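Local coordinates for protein beta-agarase (Persicobacter, PDB 6AII) that probably cleaves agarose into neoagarobiose as a beta-agarase of glycoside hydrolase family 16, at residues F131-W136 / H311-D316. Sequence-based numbering, arbitrary orientation.
With CA (calcium ion), chain B.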
loop_
_atom_site.group_PDB
_atom_site.type_symbol
_atom_site.label_atom_id
_atom_site.label_comp_id
_atom_site.label_asym_id
_atom_site.label_seq_id
_atom_site.Cartn_x
_atom_site.Cartn_y
_atom_site.Cartn_z
ATOM N N PHE A 131 -6.985 11.122 -3.392
ATOM C CA PHE A 131 -6.028 10.400 -4.211
ATOM C C PHE A 131 -5.681 9.093 -3.515
ATOM O O PHE A 131 -5.959 8.949 -2.307
ATOM C CB PHE A 131 -4.779 11.248 -4.527
ATOM C CG PHE A 131 -3.956 11.859 -3.434
ATOM C CD1 PHE A 131 -3.241 11.077 -2.532
ATOM C CD2 PHE A 131 -3.912 13.241 -3.277
ATOM C CE1 PHE A 131 -2.494 11.659 -1.514
ATOM C CE2 PHE A 131 -3.129 13.823 -2.298
ATOM C CZ PHE A 131 -2.444 13.036 -1.402
ATOM N N ALA A 132 -5.016 8.213 -4.228
ATOM C CA ALA A 132 -4.633 6.889 -3.713
ATOM C C ALA A 132 -3.412 7.003 -2.813
ATOM O O ALA A 132 -2.483 7.746 -3.111
ATOM C CB ALA A 132 -4.353 5.920 -4.813
ATOM N N ASN A 133 -3.501 6.298 -1.662
ATOM C CA ASN A 133 -2.449 6.198 -0.679
ATOM C C ASN A 133 -2.135 4.694 -0.571
ATOM O O ASN A 133 -2.964 3.937 -0.100
ATOM C CB ASN A 133 -2.905 6.746 0.666
ATOM C CG ASN A 133 -3.215 8.218 0.703
ATOM O OD1 ASN A 133 -2.523 8.905 1.489
ATOM N ND2 ASN A 133 -4.285 8.676 -0.002
ATOM N N ASN A 134 -0.945 4.266 -1.030
ATOM C CA ASN A 134 -0.682 2.856 -1.269
ATOM C C ASN A 134 0.571 2.380 -0.490
ATOM O O ASN A 134 1.551 3.078 -0.421
ATOM C CB ASN A 134 -0.389 2.600 -2.735
ATOM C CG ASN A 134 -1.552 2.892 -3.660
ATOM O OD1 ASN A 134 -2.724 2.693 -3.324
ATOM N ND2 ASN A 134 -1.173 3.352 -4.853
ATOM N N VAL A 135 0.470 1.189 0.041
ATOM C CA VAL A 135 1.569 0.456 0.666
ATOM C C VAL A 135 1.513 -0.964 0.076
ATOM O O VAL A 135 0.521 -1.673 0.234
ATOM C CB VAL A 135 1.470 0.393 2.196
ATOM C CG1 VAL A 135 2.714 -0.276 2.762
ATOM C CG2 VAL A 135 1.284 1.749 2.821
ATOM N N TRP A 136 2.559 -1.359 -0.649
ATOM C CA TRP A 136 2.475 -2.613 -1.366
ATOM C C TRP A 136 3.875 -3.149 -1.631
ATOM O O TRP A 136 4.828 -2.472 -1.376
ATOM C CB TRP A 136 1.642 -2.498 -2.636
ATOM C CG TRP A 136 2.082 -1.448 -3.611
ATOM C CD1 TRP A 136 2.041 -0.086 -3.462
ATOM C CD2 TRP A 136 2.614 -1.686 -4.917
ATOM N NE1 TRP A 136 2.481 0.548 -4.597
ATOM C CE2 TRP A 136 2.846 -0.424 -5.494
ATOM C CE3 TRP A 136 2.916 -2.866 -5.606
ATOM C CZ2 TRP A 136 3.301 -0.297 -6.796
ATOM C CZ3 TRP A 136 3.376 -2.730 -6.893
ATOM C CH2 TRP A 136 3.636 -1.462 -7.434
ATOM N N HIS A 311 -2.647 17.340 1.789
ATOM C CA HIS A 311 -2.357 16.636 0.554
ATOM C C HIS A 311 -1.009 15.943 0.665
ATOM O O HIS A 311 -0.188 15.984 -0.232
ATOM C CB HIS A 311 -2.471 17.621 -0.620
ATOM C CG HIS A 311 -3.895 17.905 -0.924
ATOM N ND1 HIS A 311 -4.709 18.672 -0.110
ATOM C CD2 HIS A 311 -4.658 17.511 -1.975
ATOM C CE1 HIS A 311 -5.939 18.639 -0.613
ATOM N NE2 HIS A 311 -5.926 17.965 -1.787
ATOM N N ILE A 312 -0.756 15.303 1.796
ATOM C CA ILE A 312 0.495 14.634 2.105
ATOM C C ILE A 312 0.134 13.319 2.795
ATOM O O ILE A 312 -0.583 13.335 3.825
ATOM C CB ILE A 312 1.389 15.461 3.053
ATOM C CG1 ILE A 312 1.603 16.885 2.529
ATOM C CG2 ILE A 312 2.698 14.722 3.333
ATOM C CD1 ILE A 312 2.453 17.735 3.445
ATOM N N MET A 313 0.718 12.275 2.324
ATOM C CA MET A 313 0.665 10.962 2.978
ATOM C C MET A 313 1.898 10.879 3.886
ATOM O O MET A 313 3.018 11.040 3.406
ATOM C CB MET A 313 0.696 9.818 1.991
ATOM C CG MET A 313 0.605 8.439 2.645
ATOM S SD MET A 313 0.800 7.131 1.368
ATOM C CE MET A 313 0.753 5.684 2.405
ATOM N N LYS A 314 1.709 10.639 5.181
ATOM C CA LYS A 314 2.818 10.694 6.144
ATOM C C LYS A 314 3.105 9.266 6.638
ATOM O O LYS A 314 2.145 8.476 6.844
ATOM C CB LYS A 314 2.481 11.587 7.336
ATOM C CG LYS A 314 2.243 13.010 6.937
ATOM C CD LYS A 314 1.839 13.925 8.088
ATOM C CE LYS A 314 1.584 15.321 7.578
ATOM N NZ LYS A 314 1.031 16.163 8.659
ATOM N N VAL A 315 4.372 8.949 6.820
ATOM C CA VAL A 315 4.733 7.627 7.295
ATOM C C VAL A 315 5.553 7.836 8.584
ATOM O O VAL A 315 6.703 8.274 8.519
ATOM C CB VAL A 315 5.521 6.801 6.264
ATOM C CG1 VAL A 315 5.785 5.385 6.780
ATOM C CG2 VAL A 315 4.807 6.758 4.901
ATOM N N ASP A 316 4.934 7.496 9.719
ATOM C CA ASP A 316 5.644 7.649 11.017
ATOM C C ASP A 316 6.744 6.618 11.133
ATOM O O ASP A 316 7.813 6.882 11.693
ATOM C CB ASP A 316 4.621 7.510 12.138
ATOM C CG ASP A 316 5.179 7.760 13.529
ATOM O OD1 ASP A 316 6.221 8.466 13.643
ATOM O OD2 ASP A 316 4.541 7.260 14.493
HETATM CA CA CA B . 8.530 8.697 13.484
HETATM O O HOH W 1 7.811 10.259 15.320
#
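Met313 reaches across from strand 312-315 to lie along Asn133 and end against Val135. Its CB and CG both pack on the side-chain oxygen of Asn133, CG to OD1 being 3.4 Å; that oxygen is also hydrogen-bonded by the backbone N of Ala127, while Asn133 ND2 makes a weak hydrogen bond of 2.9 Å to Phe131 O within its own segment. Next, SD lies 3.8 Å from Asn133 CB, where the two side chains slide past each other in opposite senses. The terminal CE comes 3.9 Å from Asn134 O and 4.0 Å from Val135 CG2, and the methionine and valine side chains cross at about a right angle. With CG anti to the backbone N (chi1 -178°) and the rest of the side chain extended, the straight chain carries CE over to strand 132-136. Shortening Met313 to an alanine is likely to open a gap beside Asn133 and take this apolar partner from Val135 CG2. Toward the N-terminal end of the pair, the edge of the Phe131 ring meets the backbone of His311, CZ lying 3.8 Å from His311 C in the ring plane. The two strands belong to different sheets, their axes 8.9 Å apart and 25° from parallel, and face each other across the buried interior of the beta-sandwich (jelly-roll) characteristic of family 16. Ile286 of strand 280-287 flanks both Phe131 and Met313, and strand 312-315 leads out to Asp316, which binds calcium together with Asp5, Asp30, Asn32 and Gly74.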